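Local coordinates for protein toll-like receptor 13 (Mus musculus, PDB 4Z0C) that recognises bacterial 23S ribosomal RNA as single-stranded RNA through its leucine-rich-repeat ectodomain and signals through MYD88 and TRAF6 to activate NF-kappa-B, at residues A[150-153]-A[154-157]; A[645-648]-A[649-652]. One frame throughout, in Å; residues are numbered along the deposited sequence.

Contact 1 (A[150-153]-A[154-157])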
loop_
_atom_site.group_PDB
_atom_site.type_symbol
_atom_site.label_atom_id
_atom_site.label_comp_id
_atom_site.label_asym_id
_atom_site.label_seq_id
_atom_site.Cartn_x
_atom_site.Cartn_y
_atom_site.Cartn_z
ATOM N N GLU A 150 22.906 -50.936 -1.264
ATOM C CA GLU A 150 22.900 -51.893 -2.369
ATOM C C GLU A 150 22.643 -51.196 -3.686
ATOM O O GLU A 150 23.233 -51.540 -4.712
ATOM C CB GLU A 150 21.830 -52.965 -2.151
ATOM C CG GLU A 150 22.215 -54.059 -1.159
ATOM C CD GLU A 150 23.286 -54.992 -1.707
ATOM O OE1 GLU A 150 24.408 -55.009 -1.157
ATOM O OE2 GLU A 150 22.996 -55.717 -2.687
ATOM N N ALA A 151 21.757 -50.208 -3.652
ATOM C CA ALA A 151 21.306 -49.560 -4.879
ATOM C C ALA A 151 22.296 -48.524 -5.383
ATOM O O ALA A 151 22.335 -48.233 -6.571
ATOM C CB ALA A 151 19.929 -48.949 -4.689
ATOM N N VAL A 152 23.121 -47.993 -4.490
ATOM C CA VAL A 152 24.038 -46.930 -4.885
ATOM C C VAL A 152 25.536 -47.261 -4.853
ATOM O O VAL A 152 26.334 -46.514 -5.427
ATOM C CB VAL A 152 23.764 -45.610 -4.085
ATOM C CG1 VAL A 152 22.310 -45.171 -4.263
ATOM C CG2 VAL A 152 24.112 -45.768 -2.620
ATOM N N GLN A 153 25.924 -48.358 -4.195
ATOM C CA GLN A 153 27.353 -48.626 -3.949
ATOM C C GLN A 153 28.214 -48.826 -5.209
ATOM O O GLN A 153 29.424 -48.584 -5.186
ATOM C CB GLN A 153 27.528 -49.813 -2.982
ATOM C CG GLN A 153 27.092 -51.177 -3.558
ATOM C CD GLN A 153 27.133 -52.312 -2.524
ATOM O OE1 GLN A 153 27.871 -52.252 -1.537
ATOM N NE2 GLN A 153 26.314 -53.338 -2.741
ATOM N N HIS A 154 27.587 -49.220 -6.312
ATOM C CA HIS A 154 28.323 -49.457 -7.554
ATOM C C HIS A 154 28.240 -48.311 -8.559
ATOM O O HIS A 154 28.759 -48.419 -9.672
ATOM C CB HIS A 154 27.915 -50.797 -8.179
ATOM C CG HIS A 154 28.217 -51.969 -7.299
ATOM N ND1 HIS A 154 27.233 -52.777 -6.766
ATOM C CD2 HIS A 154 29.393 -52.444 -6.823
ATOM C CE1 HIS A 154 27.790 -53.704 -6.011
ATOM N NE2 HIS A 154 29.100 -53.526 -6.030
ATOM N N LEU A 155 27.557 -47.232 -8.181
ATOM C CA LEU A 155 27.514 -46.047 -9.017
ATOM C C LEU A 155 28.913 -45.474 -9.191
ATOM O O LEU A 155 29.580 -45.138 -8.224
ATOM C CB LEU A 155 26.568 -45.004 -8.435
ATOM C CG LEU A 155 25.104 -45.380 -8.635
ATOM C CD1 LEU A 155 24.206 -44.421 -7.882
ATOM C CD2 LEU A 155 24.778 -45.384 -10.117
ATOM N N PRO A 156 29.373 -45.377 -10.436
ATOM C CA PRO A 156 30.770 -44.991 -10.666
ATOM C C PRO A 156 31.096 -43.524 -10.387
ATOM O O PRO A 156 32.257 -43.225 -10.140
ATOM C CB PRO A 156 30.979 -45.296 -12.153
ATOM C CG PRO A 156 29.604 -45.219 -12.744
ATOM C CD PRO A 156 28.656 -45.692 -11.681
ATOM N N CYS A 157 30.115 -42.623 -10.436
ATOM C CA CYS A 157 30.425 -41.199 -10.310
ATOM C C CYS A 157 29.780 -40.481 -9.119
ATOM O O CYS A 157 29.928 -39.263 -8.986
ATOM C CB CYS A 157 30.048 -40.454 -11.593
ATOM S SG CYS A 157 31.164 -40.748 -12.968
#

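Contact 2 (A[645-648]-A[649-652])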
loop_
_atom_site.group_PDB
_atom_site.type_symbol
_atom_site.label_atom_id
_atom_site.label_comp_id
_atom_site.label_asym_id
_atom_site.label_seq_id
_atom_site.Cartn_x
_atom_site.Cartn_y
_atom_site.Cartn_z
ATOM N N SER A 645 -3.227 -6.264 -40.434
ATOM C CA SER A 645 -3.093 -4.858 -40.067
ATOM C C SER A 645 -2.369 -4.660 -38.737
ATOM O O SER A 645 -1.481 -3.813 -38.618
ATOM C CB SER A 645 -4.460 -4.204 -39.966
ATOM O OG SER A 645 -4.363 -2.846 -40.339
ATOM N N HIS A 646 -2.770 -5.424 -37.729
ATOM C CA HIS A 646 -2.220 -5.250 -36.380
ATOM C C HIS A 646 -0.746 -5.552 -36.373
ATOM O O HIS A 646 0.035 -4.897 -35.678
ATOM C CB HIS A 646 -2.944 -6.161 -35.404
ATOM C CG HIS A 646 -4.418 -5.921 -35.360
ATOM N ND1 HIS A 646 -5.342 -6.942 -35.345
ATOM C CD2 HIS A 646 -5.127 -4.764 -35.322
ATOM C CE1 HIS A 646 -6.560 -6.426 -35.304
ATOM N NE2 HIS A 646 -6.457 -5.107 -35.290
ATOM N N LEU A 647 -0.390 -6.530 -37.208
ATOM C CA LEU A 647 0.941 -7.115 -37.277
ATOM C C LEU A 647 1.787 -6.523 -38.407
ATOM O O LEU A 647 2.900 -6.995 -38.669
ATOM C CB LEU A 647 0.807 -8.620 -37.480
ATOM C CG LEU A 647 0.280 -9.390 -36.274
ATOM C CD1 LEU A 647 0.255 -10.881 -36.560
ATOM C CD2 LEU A 647 1.116 -9.076 -35.025
ATOM N N LYS A 648 1.247 -5.513 -39.092
ATOM C CA LYS A 648 1.968 -4.839 -40.170
ATOM C C LYS A 648 3.358 -4.341 -39.750
ATOM O O LYS A 648 3.514 -3.645 -38.748
ATOM C CB LYS A 648 1.141 -3.671 -40.736
ATOM C CG LYS A 648 1.675 -3.157 -42.073
ATOM C CD LYS A 648 1.145 -1.779 -42.483
ATOM C CE LYS A 648 -0.145 -1.389 -41.770
ATOM N NZ LYS A 648 -0.660 -0.060 -42.220
ATOM N N ASN A 649 4.363 -4.721 -40.529
ATOM C CA ASN A 649 5.734 -4.231 -40.380
ATOM C C ASN A 649 6.506 -4.698 -39.159
ATOM O O ASN A 649 7.605 -4.200 -38.911
ATOM C CB ASN A 649 5.803 -2.703 -40.444
ATOM C CG ASN A 649 7.081 -2.215 -41.090
ATOM O OD1 ASN A 649 7.506 -2.750 -42.113
ATOM N ND2 ASN A 649 7.727 -1.234 -40.474
ATOM N N LEU A 650 5.952 -5.627 -38.386
ATOM C CA LEU A 650 6.732 -6.219 -37.291
ATOM C C LEU A 650 7.727 -7.256 -37.865
ATOM O O LEU A 650 7.534 -8.465 -37.752
ATOM C CB LEU A 650 5.847 -6.796 -36.169
ATOM C CG LEU A 650 5.121 -5.891 -35.128
ATOM C CD1 LEU A 650 5.556 -4.418 -35.121
ATOM C CD2 LEU A 650 3.611 -5.990 -35.172
ATOM N N LYS A 651 8.785 -6.743 -38.494
ATOM C CA LYS A 651 9.777 -7.545 -39.220
ATOM C C LYS A 651 10.536 -8.523 -38.325
ATOM O O LYS A 651 10.962 -9.602 -38.774
ATOM C CB LYS A 651 10.793 -6.625 -39.910
ATOM C CG LYS A 651 10.603 -6.374 -41.415
ATOM C CD LYS A 651 9.220 -5.851 -41.782
ATOM C CE LYS A 651 9.119 -5.626 -43.309
ATOM N NZ LYS A 651 7.794 -5.075 -43.797
ATOM N N SER A 652 10.727 -8.134 -37.064
ATOM C CA SER A 652 11.549 -8.919 -36.145
ATOM C C SER A 652 10.759 -9.800 -35.198
ATOM O O SER A 652 11.341 -10.433 -34.323
ATOM C CB SER A 652 12.460 -8.007 -35.329
ATOM O OG SER A 652 13.310 -7.272 -36.180
#

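Contact 1 (A[150-153]-A[154-157])
V152 and L155 are the first and last residues of a type I beta turn that takes the chain off helix 145-152, on the way from LRR 5 to LRR 6 of the leucine-rich-repeat solenoid. L155 N reaches back to V152 O at 3.1 Å, with an N-H...O angle of 158°. The donor stands well above the carbonyl plane and not on a lone pair. The inner side of the turn is apolar. L155 CD1 lies 4.0 Å from V152 CB, and the leucine side chain also runs over the V152 carbonyl, with CB 3.4 Å from O. V152 is buried here, with L155 beside it against F126, and L158 adds to the packing on V152.

The other side faces solvent, and H154 on it is exposed, although its packing with Q153 is close. The Q153 and H154 side chains run alongside each other in one direction. Placing CG between the backbone N and the carbonyl carbon (chi1 68°) swings the glutamine over the next residue. CG lies over one face of the imidazole, offset toward the rim, and NE2 ends beyond the outline of the ring near CE1, still above its plane, with the amide tilted to the ring. Polar ends are held farther out. Q153 NE2 gives E150 OE1 a weak, bent bond, while R176 NH1 both pairs with E150 OE1 in a salt bridge and bonds to Q153 OE1. The arginine thus links carboxylate and amide, which probably limits rotation of the glutamine end. Q153 CG makes a CH-pi contact, 3.7 Å from the H154 ring centroid and 18° off the ring normal.

Contact 2 (A[645-648]-A[649-652])
Two overlapping beta turns shape the backbone, type I from S645 to K648 and type II from L647 to L650, the second closed by a long, weak bond from L650 N to L647 O (3.4 Å). N649, at the third position of the type II turn, takes the positive phi (70°) that this turn requires, and L650 then forms the centre of an inverse gamma turn. The L647 and L650 side chains meet nearly at right angles, CD2 to CD2 4.0 Å. L650 CD2 also tucks against the backbone, 3.6 Å from L647 CA and 3.8 Å from H646 O.

Polar side chains of the loop pair within it and with earlier loops. K651 NZ comes back to N649 OD1 at 2.9 Å, in the carbonyl plane, and the amide's other end is fixed by N649 ND2 bonding to S624 O. K648, its CG anti to the backbone N (chi1 -166°), bends at its third torsion and takes NZ to a salt bridge with D621.

Residues 645-648 close LRR 25 of the leucine-rich-repeat solenoid, and the turns carry the chain from strand 631-633 on to the last repeat strand, 655-657. L650 rests on L626 of a preceding loop, while L647 packs on W671 and W675 of helix 670-678.

In the fold
Both contacts are local turns on loops that lead into the next strand of the same solenoid, with centres 57 Å apart and no touch between them. Contact 1 is partly buried and includes the end of helix 145-152; contact 2 is a surface contact without regular structure in either segment. Each pairs two residues three apart through a backbone bond and an apolar touch, but the bond at 152-155 is shorter than the weak one at 647-650. Their polar chemistry differs too: a single arginine gathers the side chains in contact 1, whereas in contact 2 K648 and N649 reach separate partners, D621 and S624. Only contact 2 meets the helix near the C-terminus.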